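PDB 3PG2: cell wall surface anchor family protein from Streptococcus agalactiae serogroup V, which probably serves as a pilus backbone subunit, built into fibres on the bacterial surface and attached to the cell wall, and binds calcium ions. Local coordinates for residues F202-S207 and Y268-T273; S35-N40 and M110-N115; R185-D190 and D245-I250. All blocks are in the same frame, centred on the assembly; numbering follows the deposited sequence.

Overall arrangement
Contacts 1 and 3 belong to one domain of prealbumin-like fold; contact 2 lies in the other domain of this fragment, the Cna-B-like one, its nearest atoms about 31 Å from contact 1. The segments of contacts 1 and 3 alternate along the chain, their centres about 14 Å apart. Each pairs antiparallel strands in its own sheet, and the buried faces meet: Phe202 on Phe248, Leu270 on Phe186. All three contacts are partly buried, but 1 and 3 have one face in the domain core. Their other faces are mostly polar or charged; in contact 3 a salt bridge joins the strands, in contact 1 Lys269 reaches a backbone carbonyl. Contact 2 joins two loops through a leucine methyl and two waters.

Contact 1: residues F202-S207 and Y268-T273; sequences FDLLAS and YKLKET
Phe202 to Ala206 runs antiparallel to Tyr268 to Thr273, the strand axes 4.3 Å apart at closest and their directions 156° apart. Asp203 with Lys271 and Leu205 with Lys269 are the hydrogen-bonded pairs, each tied by two backbone bonds; Asp203 N to Lys271 O, for example, is 2.8 Å. Between and beside them, Leu204 faces Leu270 and Phe202 faces Glu272 as non-hydrogen-bonded pairs.

Phe202, Leu204, Leu270 and Glu272 share the buried face. The Phe202 ring runs alongside the extended Glu272 chain, with CE1 3.6 Å from Glu272 CG, while its CD1 touches Leu270 CB at 3.8 Å. Farther along, Leu204 CD1 meets Leu270 CD2 at 4.1 Å. The Tyr268 ring presents its edge to Leu205 O.

The other face is mixed: Asp203, Lys269 and Lys271 with Leu205 among them. Lys269 starts with CG wedged between its backbone N and carbonyl carbon (chi1 47°) and then extends, which carries NZ along the neighbouring segment to Ser207 O at 2.8 Å, well above that carbonyl's plane. Asp203 OD1 forms a salt bridge with Lys239 and also accepts from water 1, which lies 2.9 Å from Thr273 OG1.

Strand 286-290 continues the sheet beyond 266-274, and strands 178-189 and 247-253 pack on the buried face, as in the beta sandwich of a prealbumin-like domain.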
ATOM      1  N   PHE A 202     -21.318   0.581  17.106  1.00 13.84           N
ATOM      2  CA  PHE A 202     -20.869   1.780  16.399  1.00 13.99           C
ATOM      3  C   PHE A 202     -20.721   1.550  14.900  1.00 13.83           C
ATOM      4  O   PHE A 202     -20.124   0.562  14.480  1.00 14.13           O
ATOM      5  CB  PHE A 202     -19.498   2.251  16.920  1.00 13.45           C
ATOM      6  CG  PHE A 202     -19.427   2.433  18.408  1.00 14.88           C
ATOM      7  CD1 PHE A 202     -19.639   3.681  18.973  1.00 15.16           C
ATOM      8  CD2 PHE A 202     -19.116   1.358  19.247  1.00 15.71           C
ATOM      9  CE1 PHE A 202     -19.555   3.858  20.347  1.00 16.26           C
ATOM     10  CE2 PHE A 202     -19.045   1.530  20.628  1.00 16.65           C
ATOM     11  CZ  PHE A 202     -19.268   2.782  21.173  1.00 17.15           C
ATOM     12  N   ASP A 203     -21.211   2.499  14.103  1.00 13.86           N
ATOM     13  CA  ASP A 203     -20.861   2.563  12.678  1.00 13.81           C
ATOM     14  C   ASP A 203     -19.486   3.234  12.515  1.00 13.11           C
ATOM     15  O   ASP A 203     -19.283   4.335  13.018  1.00 12.87           O
ATOM     16  CB  ASP A 203     -21.904   3.398  11.929  1.00 13.82           C
ATOM     17  CG  ASP A 203     -23.242   2.684  11.775  1.00 15.81           C
ATOM     18  OD1 ASP A 203     -23.362   1.485  12.112  1.00 15.93           O
ATOM     19  OD2 ASP A 203     -24.185   3.340  11.286  1.00 17.19           O
ATOM     20  N   LEU A 204     -18.547   2.596  11.820  1.00 12.98           N
ATOM     21  CA  LEU A 204     -17.268   3.258  11.520  1.00 12.82           C
ATOM     22  C   LEU A 204     -17.390   4.136  10.274  1.00 13.79           C
ATOM     23  O   LEU A 204     -17.792   3.661   9.196  1.00 13.54           O
ATOM     24  CB  LEU A 204     -16.114   2.245  11.367  1.00 12.64           C
ATOM     25  CG  LEU A 204     -14.786   2.804  10.825  1.00 11.67           C
ATOM     26  CD1 LEU A 204     -14.076   3.753  11.831  1.00 11.30           C
ATOM     27  CD2 LEU A 204     -13.846   1.676  10.335  1.00 13.29           C
ATOM     28  N   LEU A 205     -17.020   5.408  10.421  1.00 13.69           N
ATOM     29  CA  LEU A 205     -17.159   6.384   9.345  1.00 14.17           C
ATOM     30  C   LEU A 205     -15.852   7.131   9.089  1.00 14.41           C
ATOM     31  O   LEU A 205     -15.056   7.316  10.005  1.00 14.05           O
ATOM     32  CB  LEU A 205     -18.239   7.418   9.689  1.00 14.03           C
ATOM     33  CG  LEU A 205     -19.618   6.931  10.177  1.00 15.09           C
ATOM     34  CD1 LEU A 205     -20.490   8.110  10.557  1.00 15.07           C
ATOM     35  CD2 LEU A 205     -20.312   6.044   9.132  1.00 15.93           C
ATOM     36  N   ALA A 206     -15.669   7.593   7.850  1.00 14.88           N
ATOM     37  CA  ALA A 206     -14.603   8.534   7.532  1.00 15.64           C
ATOM     38  C   ALA A 206     -14.932   9.857   8.192  1.00 16.15           C
ATOM     39  O   ALA A 206     -16.045  10.057   8.697  1.00 15.94           O
ATOM     40  CB  ALA A 206     -14.475   8.722   6.009  1.00 15.85           C
ATOM     41  N   SER A 207     -13.979  10.778   8.172  1.00 16.58           N
ATOM     42  CA  SER A 207     -14.204  12.065   8.813  1.00 18.03           C
ATOM     43  C   SER A 207     -15.390  12.811   8.190  1.00 18.54           C
ATOM     44  O   SER A 207     -16.107  13.541   8.891  1.00 18.92           O
ATOM     45  CB  SER A 207     -12.952  12.938   8.780  1.00 17.68           C
ATOM     46  OG  SER A 207     -13.224  14.135   9.490  1.00 20.81           O
ATOM     47  N   TYR A 268     -10.956   9.586  12.106  1.00 11.93           N
ATOM     48  CA  TYR A 268     -12.144   8.818  11.737  1.00 12.23           C
ATOM     49  C   TYR A 268     -13.207   9.087  12.792  1.00 12.68           C
ATOM     50  O   TYR A 268     -12.938   9.795  13.751  1.00 12.58           O
ATOM     51  CB  TYR A 268     -11.819   7.344  11.704  1.00 12.09           C
ATOM     52  CG  TYR A 268     -10.864   6.984  10.580  1.00  9.90           C
ATOM     53  CD1 TYR A 268     -11.346   6.538   9.353  1.00 10.26           C
ATOM     54  CD2 TYR A 268      -9.486   7.125  10.743  1.00 10.23           C
ATOM     55  CE1 TYR A 268     -10.457   6.198   8.295  1.00 11.63           C
ATOM     56  CE2 TYR A 268      -8.597   6.776   9.706  1.00 10.82           C
ATOM     57  CZ  TYR A 268      -9.087   6.330   8.494  1.00 10.44           C
ATOM     58  OH  TYR A 268      -8.185   6.005   7.481  1.00 12.24           O
ATOM     59  N   LYS A 269     -14.401   8.510  12.630  1.00 12.72           N
ATOM     60  CA  LYS A 269     -15.418   8.668  13.665  1.00 13.15           C
ATOM     61  C   LYS A 269     -16.322   7.454  13.821  1.00 12.87           C
ATOM     62  O   LYS A 269     -16.437   6.621  12.912  1.00 12.46           O
ATOM     63  CB  LYS A 269     -16.212   9.971  13.498  1.00 13.76           C
ATOM     64  CG  LYS A 269     -16.697  10.267  12.119  1.00 16.30           C
ATOM     65  CD  LYS A 269     -17.302  11.664  12.051  1.00 16.95           C
ATOM     66  CE  LYS A 269     -18.127  11.801  10.778  1.00 18.52           C
ATOM     67  NZ  LYS A 269     -18.477  13.232  10.400  1.00 20.73           N
ATOM     68  N   LEU A 270     -16.947   7.370  14.994  1.00 12.43           N
ATOM     69  CA  LEU A 270     -17.850   6.280  15.328  1.00 12.18           C
ATOM     70  C   LEU A 270     -19.226   6.871  15.616  1.00 12.34           C
ATOM     71  O   LEU A 270     -19.348   7.778  16.429  1.00 13.04           O
ATOM     72  CB  LEU A 270     -17.344   5.525  16.573  1.00 10.87           C
ATOM     73  CG  LEU A 270     -15.956   4.895  16.451  1.00 12.15           C
ATOM     74  CD1 LEU A 270     -15.513   4.341  17.779  1.00 11.83           C
ATOM     75  CD2 LEU A 270     -15.993   3.792  15.419  1.00 10.76           C
ATOM     76  N   LYS A 271     -20.252   6.377  14.931  1.00 13.56           N
ATOM     77  CA  LYS A 271     -21.630   6.706  15.309  1.00 14.04           C
ATOM     78  C   LYS A 271     -22.159   5.599  16.212  1.00 13.90           C
ATOM     79  O   LYS A 271     -22.334   4.477  15.765  1.00 13.94           O
ATOM     80  CB  LYS A 271     -22.504   6.806  14.070  1.00 14.48           C
ATOM     81  CG  LYS A 271     -23.922   7.249  14.363  1.00 16.77           C
ATOM     82  CD  LYS A 271     -24.844   6.844  13.226  1.00 19.94           C
ATOM     83  CE  LYS A 271     -26.306   7.151  13.584  1.00 21.66           C
ATOM     84  NZ  LYS A 271     -27.241   6.889  12.441  1.00 25.15           N
ATOM     85  N   GLU A 272     -22.431   5.926  17.474  1.00 14.69           N
ATOM     86  CA  GLU A 272     -23.009   4.973  18.417  1.00 14.58           C
ATOM     87  C   GLU A 272     -24.477   4.739  18.075  1.00 14.96           C
ATOM     88  O   GLU A 272     -25.326   5.625  18.273  1.00 15.48           O
ATOM     89  CB  GLU A 272     -22.865   5.471  19.861  1.00 14.19           C
ATOM     90  CG  GLU A 272     -23.092   4.380  20.922  1.00 14.62           C
ATOM     91  CD  GLU A 272     -22.691   4.806  22.353  1.00 14.03           C
ATOM     92  OE1 GLU A 272     -23.112   4.121  23.305  1.00 12.81           O
ATOM     93  OE2 GLU A 272     -21.974   5.823  22.531  1.00 14.35           O
ATOM     94  N   THR A 273     -24.771   3.551  17.556  1.00 15.19           N
ATOM     95  CA  THR A 273     -26.124   3.231  17.099  1.00 16.06           C
ATOM     96  C   THR A 273     -26.932   2.536  18.187  1.00 16.66           C
ATOM     97  O   THR A 273     -28.173   2.584  18.194  1.00 16.83           O
ATOM     98  CB  THR A 273     -26.110   2.383  15.820  1.00 15.58           C
ATOM     99  OG1 THR A 273     -25.411   1.155  16.059  1.00 16.78           O
ATOM    100  CG2 THR A 273     -25.434   3.147  14.681  1.00 15.33           C
TER
HETATM  101  O   HOH W   1     -23.489  -0.214  14.459  1.00 20.99           O

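Contact 2: residues S35-N40 and M110-N115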
ATOM      1  N   SER A  35      12.676   2.954 -15.136  1.00  8.44           N
ATOM      2  CA  SER A  35      14.043   2.888 -15.657  1.00  8.39           C
ATOM      3  C   SER A  35      14.223   3.932 -16.744  1.00  8.52           C
ATOM      4  O   SER A  35      13.330   4.145 -17.551  1.00  7.89           O
ATOM      5  CB  SER A  35      14.351   1.500 -16.243  1.00  8.83           C
ATOM      6  OG  SER A  35      15.694   1.433 -16.734  1.00  9.06           O
ATOM      7  N   THR A  36      15.393   4.565 -16.784  1.00  8.80           N
ATOM      8  CA  THR A  36      15.755   5.312 -17.989  1.00  9.84           C
ATOM      9  C   THR A  36      15.952   4.360 -19.166  1.00 11.03           C
ATOM     10  O   THR A  36      16.281   3.183 -18.982  1.00 11.05           O
ATOM     11  CB  THR A  36      17.027   6.179 -17.801  1.00  9.45           C
ATOM     12  OG1 THR A  36      18.134   5.338 -17.462  1.00  9.96           O
ATOM     13  CG2 THR A  36      16.803   7.234 -16.696  1.00  8.58           C
ATOM     14  N   ILE A  37      15.742   4.878 -20.379  1.00 12.36           N
ATOM     15  CA  ILE A  37      15.887   4.101 -21.597  1.00 14.16           C
ATOM     16  C   ILE A  37      17.203   4.507 -22.241  1.00 14.57           C
ATOM     17  O   ILE A  37      17.367   5.666 -22.615  1.00 14.83           O
ATOM     18  CB  ILE A  37      14.763   4.408 -22.630  1.00 14.92           C
ATOM     19  CG1 ILE A  37      13.371   4.305 -21.996  1.00 16.24           C
ATOM     20  CG2 ILE A  37      14.906   3.491 -23.855  1.00 15.91           C
ATOM     21  CD1 ILE A  37      12.920   2.882 -21.773  1.00 17.81           C
ATOM     22  N   PRO A  38      18.153   3.566 -22.351  1.00 15.62           N
ATOM     23  CA  PRO A  38      19.417   3.784 -23.078  1.00 15.90           C
ATOM     24  C   PRO A  38      19.171   4.201 -24.528  1.00 15.87           C
ATOM     25  O   PRO A  38      18.311   3.623 -25.185  1.00 15.64           O
ATOM     26  CB  PRO A  38      20.052   2.393 -23.064  1.00 16.65           C
ATOM     27  CG  PRO A  38      19.501   1.765 -21.781  1.00 16.21           C
ATOM     28  CD  PRO A  38      18.077   2.217 -21.755  1.00 15.82           C
ATOM     29  N   ALA A  39      19.923   5.180 -25.041  1.00 16.55           N
ATOM     30  CA  ALA A  39      19.853   5.506 -26.471  1.00 16.98           C
ATOM     31  C   ALA A  39      20.195   4.299 -27.351  1.00 17.56           C
ATOM     32  O   ALA A  39      19.690   4.172 -28.455  1.00 17.88           O
ATOM     33  CB  ALA A  39      20.776   6.688 -26.820  1.00 17.29           C
ATOM     34  N   ASN A  40      21.047   3.410 -26.856  1.00 17.40           N
ATOM     35  CA  ASN A  40      21.426   2.218 -27.630  1.00 17.92           C
ATOM     36  C   ASN A  40      20.707   0.927 -27.169  1.00 16.96           C
ATOM     37  O   ASN A  40      21.279  -0.165 -27.222  1.00 16.50           O
ATOM     38  CB  ASN A  40      22.920   2.026 -27.514  1.00 18.63           C
ATOM     39  CG  ASN A  40      23.315   1.658 -26.146  1.00 21.60           C
ATOM     40  OD1 ASN A  40      22.787   2.202 -25.182  1.00 27.74           O
ATOM     41  ND2 ASN A  40      24.210   0.696 -26.024  1.00 26.40           N
ATOM     42  N   MET A 110      10.921  10.469 -29.486  1.00 15.62           N
ATOM     43  CA  MET A 110      10.785  10.816 -28.070  1.00 15.27           C
ATOM     44  C   MET A 110      12.080  11.390 -27.511  1.00 14.93           C
ATOM     45  O   MET A 110      13.167  11.000 -27.913  1.00 14.86           O
ATOM     46  CB  MET A 110      10.393   9.594 -27.240  1.00 15.35           C
ATOM     47  CG  MET A 110       9.086   8.957 -27.639  1.00 16.44           C
ATOM     48  SD  MET A 110       8.636   7.688 -26.430  1.00 18.79           S
ATOM     49  CE  MET A 110       7.450   6.765 -27.374  1.00 19.82           C
ATOM     50  N   THR A 111      11.966  12.330 -26.587  1.00 14.69           N
ATOM     51  CA  THR A 111      13.145  12.795 -25.864  1.00 14.12           C
ATOM     52  C   THR A 111      13.210  12.004 -24.556  1.00 13.56           C
ATOM     53  O   THR A 111      12.258  11.994 -23.794  1.00 13.44           O
ATOM     54  CB  THR A 111      13.059  14.287 -25.572  1.00 14.58           C
ATOM     55  OG1 THR A 111      13.028  15.009 -26.814  1.00 15.60           O
ATOM     56  CG2 THR A 111      14.252  14.731 -24.743  1.00 14.44           C
ATOM     57  N   LEU A 112      14.345  11.363 -24.316  1.00 14.06           N
ATOM     58  CA  LEU A 112      14.486  10.399 -23.222  1.00 14.32           C
ATOM     59  C   LEU A 112      15.045  11.034 -21.965  1.00 15.08           C
ATOM     60  O   LEU A 112      16.024  11.813 -22.020  1.00 14.97           O
ATOM     61  CB  LEU A 112      15.387   9.240 -23.661  1.00 14.07           C
ATOM     62  CG  LEU A 112      15.020   8.470 -24.934  1.00 13.51           C
ATOM     63  CD1 LEU A 112      16.077   7.404 -25.199  1.00 12.53           C
ATOM     64  CD2 LEU A 112      13.613   7.846 -24.892  1.00 14.42           C
ATOM     65  N   VAL A 113      14.440  10.694 -20.822  1.00 14.44           N
ATOM     66  CA  VAL A 113      15.013  11.075 -19.535  1.00 14.53           C
ATOM     67  C   VAL A 113      16.418  10.460 -19.421  1.00 15.05           C
ATOM     68  O   VAL A 113      16.624   9.300 -19.786  1.00 14.47           O
ATOM     69  CB  VAL A 113      14.105  10.654 -18.347  1.00 13.89           C
ATOM     70  CG1 VAL A 113      14.782  10.959 -17.002  1.00 15.53           C
ATOM     71  CG2 VAL A 113      12.770  11.370 -18.435  1.00 14.38           C
ATOM     72  N   LYS A 114      17.367  11.265 -18.934  1.00 15.70           N
ATOM     73  CA  LYS A 114      18.788  10.918 -18.925  1.00 17.28           C
ATOM     74  C   LYS A 114      19.323  10.432 -17.571  1.00 16.54           C
ATOM     75  O   LYS A 114      19.809   9.301 -17.450  1.00 18.08           O
ATOM     76  CB  LYS A 114      19.631  12.126 -19.424  1.00 17.79           C
ATOM     77  CG  LYS A 114      19.504  12.426 -20.924  1.00 22.74           C
ATOM     78  CD  LYS A 114      20.126  11.300 -21.774  1.00 27.37           C
ATOM     79  CE  LYS A 114      19.767  11.432 -23.255  1.00 30.63           C
ATOM     80  NZ  LYS A 114      19.273  10.121 -23.837  1.00 32.37           N
ATOM     81  N   ASN A 115      19.245  11.270 -16.544  1.00 15.47           N
ATOM     82  CA  ASN A 115      19.968  10.970 -15.318  1.00 14.92           C
ATOM     83  C   ASN A 115      19.072  10.597 -14.132  1.00 13.21           C
ATOM     84  O   ASN A 115      17.856  10.803 -14.170  1.00 13.07           O
ATOM     85  CB  ASN A 115      20.903  12.139 -14.979  1.00 15.87           C
ATOM     86  CG  ASN A 115      21.939  12.381 -16.063  1.00 18.98           C
ATOM     87  OD1 ASN A 115      22.391  11.443 -16.741  1.00 21.72           O
ATOM     88  ND2 ASN A 115      22.335  13.640 -16.227  1.00 21.94           N
TER
HETATM   89  O   HOH W   2      14.673   7.449 -20.231  1.00  9.72           O
HETATM   90  O   HOH W   3      18.293   7.823 -21.674  1.00 19.67           O
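Leu112 CD1 lies on one side of the Ile37 peptide carbonyl plane, 3.4 Å from Ile37 O, and Thr36 CG2 lies against the carbonyl of Val113; no aromatic ring takes part. The Val113 carbonyl is approached from both sides: Thr36 CG2 sits over one face, 3.7 Å from Val113 O, and water 3 is raised toward the other.

Waters make the polar link, for the two segments share no direct hydrogen bond. Water 2 accepts from Ile37 N at 2.8 Å and donates to Val113 O at 2.7 Å. Water 3 donates to both Val113 O and Ile37 O, although its separation from Ile37 O is unusually short and should be read with reserve; Lys114 NZ reaches it weakly. Val113 O therefore holds two waters, and backbone groups that do not meet directly are joined through them.

The apolar part is small. Leu112 CG stands anti to its own carbonyl carbon (chi1 -55°), and its CD1 methyl reaches across to Ile37 CB at 4.2 Å. Thr36 turns its methyl to the carbonyls of Val113 and Lys114, leaving OG1 for Lys8 N on the N-terminal segment.

The contact thus joins two irregular loops of the Cna-B-like domain, one leaving strand 29-35 and one linking helices 100-106 and 116-121. The Thr36 side chain is about 8 Å from that of the calcium ligand Asp10, so the junction lies near a metal site without belonging to it.

Contact 3: residues R185-D190 and D245-I250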
ATOM      1  N   ARG A 185      -7.392   1.314  19.285  1.00  9.52           N
ATOM      2  CA  ARG A 185      -8.007   0.498  20.326  1.00 10.08           C
ATOM      3  C   ARG A 185      -8.936   1.361  21.171  1.00 10.15           C
ATOM      4  O   ARG A 185      -8.678   2.568  21.354  1.00 10.01           O
ATOM      5  CB  ARG A 185      -6.925  -0.139  21.210  1.00  9.90           C
ATOM      6  CG  ARG A 185      -5.711  -0.668  20.432  1.00 10.61           C
ATOM      7  CD  ARG A 185      -4.644  -1.317  21.337  1.00 12.78           C
ATOM      8  NE  ARG A 185      -5.225  -2.342  22.192  1.00 13.32           N
ATOM      9  CZ  ARG A 185      -5.067  -2.428  23.513  1.00 16.23           C
ATOM     10  NH1 ARG A 185      -4.290  -1.576  24.180  1.00 16.66           N
ATOM     11  NH2 ARG A 185      -5.672  -3.408  24.168  1.00 15.84           N
ATOM     12  N   PHE A 186     -10.000   0.744  21.691  1.00 10.72           N
ATOM     13  CA  PHE A 186     -11.033   1.477  22.441  1.00 11.08           C
ATOM     14  C   PHE A 186     -11.465   0.740  23.704  1.00 12.05           C
ATOM     15  O   PHE A 186     -11.362  -0.489  23.776  1.00 12.54           O
ATOM     16  CB  PHE A 186     -12.286   1.671  21.565  1.00 11.44           C
ATOM     17  CG  PHE A 186     -12.023   2.362  20.254  1.00 11.95           C
ATOM     18  CD1 PHE A 186     -12.020   3.743  20.184  1.00 11.61           C
ATOM     19  CD2 PHE A 186     -11.803   1.619  19.084  1.00 11.58           C
ATOM     20  CE1 PHE A 186     -11.789   4.401  18.975  1.00 12.90           C
ATOM     21  CE2 PHE A 186     -11.572   2.259  17.887  1.00 12.66           C
ATOM     22  CZ  PHE A 186     -11.565   3.652  17.826  1.00 13.48           C
ATOM     23  N   VAL A 187     -11.962   1.495  24.685  1.00 12.45           N
ATOM     24  CA  VAL A 187     -12.693   0.899  25.822  1.00 13.09           C
ATOM     25  C   VAL A 187     -13.932   1.751  26.140  1.00 13.02           C
ATOM     26  O   VAL A 187     -13.828   2.951  26.330  1.00 13.34           O
ATOM     27  CB  VAL A 187     -11.774   0.635  27.077  1.00 13.13           C
ATOM     28  CG1 VAL A 187     -11.061   1.893  27.544  1.00 12.48           C
ATOM     29  CG2 VAL A 187     -12.576  -0.018  28.242  1.00 14.30           C
ATOM     30  N   LYS A 188     -15.098   1.108  26.154  1.00 13.97           N
ATOM     31  CA  LYS A 188     -16.383   1.752  26.458  1.00 14.46           C
ATOM     32  C   LYS A 188     -16.655   1.704  27.963  1.00 15.16           C
ATOM     33  O   LYS A 188     -16.631   0.637  28.573  1.00 15.68           O
ATOM     34  CB  LYS A 188     -17.514   1.030  25.705  1.00 14.17           C
ATOM     35  CG  LYS A 188     -18.886   1.723  25.705  1.00 13.72           C
ATOM     36  CD  LYS A 188     -18.835   3.138  25.100  1.00 11.50           C
ATOM     37  CE  LYS A 188     -20.230   3.761  25.022  1.00 13.30           C
ATOM     38  NZ  LYS A 188     -20.648   4.222  26.360  1.00 15.25           N
ATOM     39  N   LYS A 189     -16.921   2.867  28.540  1.00 15.54           N
ATOM     40  CA  LYS A 189     -17.138   3.008  29.976  1.00 16.31           C
ATOM     41  C   LYS A 189     -18.354   3.905  30.232  1.00 16.95           C
ATOM     42  O   LYS A 189     -18.955   4.446  29.284  1.00 17.07           O
ATOM     43  CB  LYS A 189     -15.881   3.572  30.686  1.00 15.95           C
ATOM     44  CG  LYS A 189     -14.657   2.684  30.609  1.00 17.81           C
ATOM     45  CD  LYS A 189     -13.498   3.214  31.434  1.00 18.17           C
ATOM     46  CE  LYS A 189     -12.286   2.280  31.333  1.00 21.70           C
ATOM     47  NZ  LYS A 189     -11.180   2.734  32.230  1.00 19.83           N
ATOM     48  N   ASP A 190     -18.718   4.041  31.509  1.00 18.01           N
ATOM     49  CA  ASP A 190     -19.758   4.990  31.932  1.00 19.65           C
ATOM     50  C   ASP A 190     -19.273   6.454  31.912  1.00 20.35           C
ATOM     51  O   ASP A 190     -18.235   6.763  31.323  1.00 20.90           O
ATOM     52  CB  ASP A 190     -20.318   4.605  33.311  1.00 19.48           C
ATOM     53  CG  ASP A 190     -19.256   4.545  34.388  1.00 21.28           C
ATOM     54  OD1 ASP A 190     -18.090   4.931  34.142  1.00 23.94           O
ATOM     55  OD2 ASP A 190     -19.588   4.104  35.498  1.00 20.84           O
ATOM     56  N   ASP A 245     -15.855  -6.786  28.303  1.00 17.60           N
ATOM     57  CA  ASP A 245     -14.871  -6.020  29.090  1.00 17.22           C
ATOM     58  C   ASP A 245     -14.766  -4.562  28.629  1.00 16.30           C
ATOM     59  O   ASP A 245     -13.847  -3.825  29.037  1.00 15.66           O
ATOM     60  CB  ASP A 245     -13.494  -6.695  29.052  1.00 17.67           C
ATOM     61  CG  ASP A 245     -12.972  -6.907  27.629  1.00 18.14           C
ATOM     62  OD1 ASP A 245     -13.547  -6.338  26.668  1.00 16.16           O
ATOM     63  OD2 ASP A 245     -11.980  -7.652  27.481  1.00 18.35           O
ATOM     64  N   GLY A 246     -15.707  -4.159  27.771  1.00 15.08           N
ATOM     65  CA  GLY A 246     -15.766  -2.787  27.271  1.00 14.86           C
ATOM     66  C   GLY A 246     -14.900  -2.555  26.037  1.00 14.43           C
ATOM     67  O   GLY A 246     -15.043  -1.538  25.367  1.00 13.68           O
ATOM     68  N   THR A 247     -14.023  -3.510  25.723  1.00 14.20           N
ATOM     69  CA  THR A 247     -12.979  -3.262  24.716  1.00 14.28           C
ATOM     70  C   THR A 247     -13.413  -3.543  23.294  1.00 14.11           C
ATOM     71  O   THR A 247     -14.245  -4.414  23.039  1.00 13.89           O
ATOM     72  CB  THR A 247     -11.681  -4.087  24.987  1.00 13.89           C
ATOM     73  OG1 THR A 247     -11.937  -5.492  24.789  1.00 14.86           O
ATOM     74  CG2 THR A 247     -11.151  -3.817  26.381  1.00 14.01           C
ATOM     75  N   PHE A 248     -12.839  -2.796  22.360  1.00 14.09           N
ATOM     76  CA  PHE A 248     -12.892  -3.166  20.947  1.00 14.10           C
ATOM     77  C   PHE A 248     -11.782  -2.442  20.196  1.00 14.01           C
ATOM     78  O   PHE A 248     -11.076  -1.619  20.784  1.00 14.50           O
ATOM     79  CB  PHE A 248     -14.274  -2.920  20.311  1.00 13.93           C
ATOM     80  CG  PHE A 248     -14.727  -1.480  20.323  1.00 13.67           C
ATOM     81  CD1 PHE A 248     -14.737  -0.730  19.145  1.00 12.17           C
ATOM     82  CD2 PHE A 248     -15.185  -0.892  21.494  1.00 13.86           C
ATOM     83  CE1 PHE A 248     -15.180   0.579  19.135  1.00 13.80           C
ATOM     84  CE2 PHE A 248     -15.628   0.436  21.498  1.00 13.63           C
ATOM     85  CZ  PHE A 248     -15.619   1.171  20.319  1.00 13.06           C
ATOM     86  N   GLU A 249     -11.585  -2.793  18.925  1.00 13.89           N
ATOM     87  CA  GLU A 249     -10.553  -2.156  18.104  1.00 13.60           C
ATOM     88  C   GLU A 249     -10.919  -2.175  16.637  1.00 13.21           C
ATOM     89  O   GLU A 249     -11.849  -2.881  16.219  1.00 13.45           O
ATOM     90  CB  GLU A 249      -9.151  -2.806  18.279  1.00 14.02           C
ATOM     91  CG  GLU A 249      -9.047  -3.947  19.288  1.00 18.03           C
ATOM     92  CD  GLU A 249      -7.639  -4.551  19.396  1.00 17.65           C
ATOM     93  OE1 GLU A 249      -6.983  -4.382  20.464  1.00 17.93           O
ATOM     94  OE2 GLU A 249      -7.220  -5.209  18.428  1.00 17.92           O
ATOM     95  N   ILE A 250     -10.172  -1.390  15.864  1.00 12.24           N
ATOM     96  CA  ILE A 250     -10.220  -1.447  14.407  1.00 11.66           C
ATOM     97  C   ILE A 250      -8.791  -1.571  13.873  1.00 10.78           C
ATOM     98  O   ILE A 250      -7.896  -0.838  14.307  1.00 10.09           O
ATOM     99  CB  ILE A 250     -11.000  -0.229  13.782  1.00 11.43           C
ATOM    100  CG1 ILE A 250     -11.108  -0.387  12.256  1.00 11.25           C
ATOM    101  CG2 ILE A 250     -10.369   1.129  14.161  1.00 11.57           C
ATOM    102  CD1 ILE A 250     -11.851  -1.654  11.812  1.00 13.04           C
TER
HETATM  103  O   HOH W   4      -8.126  -4.169  23.148  1.00 21.61           O
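Phe186 and Phe248 form the central hydrogen-bonded pair where strands 178-189 and 247-253 run antiparallel in a sheet of the prealbumin-like domain. Phe186 N donates to Phe248 O at 2.8 Å, and Phe248 N returns a bond to Phe186 O. A third bond, Lys188 N to Gly246 O, continues the pairing to the residue before strand 247-250.

On the buried face, Phe186 CB sits over the Phe248 ring, 3.6 Å from its centroid, a CH-pi contact. The two rings are nearly parallel (18°) but barely overlap; Ile250 CG2 lies at the edge of the Phe186 ring, near CE2.

On the other face, Arg185 NE points almost straight at Glu249 OE1 (3.2 Å), which lies in the guanidinium plane; NE comes from the anti side, well out of the carboxylate plane. Water 4 bridges Arg185 NH2 to the same oxygen. Glu249 OE2 bonds Tyr295 OH, and Arg185 NH1 bonds Ala309 O.

Asp245 OD1 accepts from Thr247 N, which makes an Asx turn; Thr247 OG1 adds a second bond at 2.6 Å from the same face of the carboxylate. Lys188 NZ is covalently joined to Asn316 CG, an isopeptide cross-link to the C-terminal end that probably stiffens the domain.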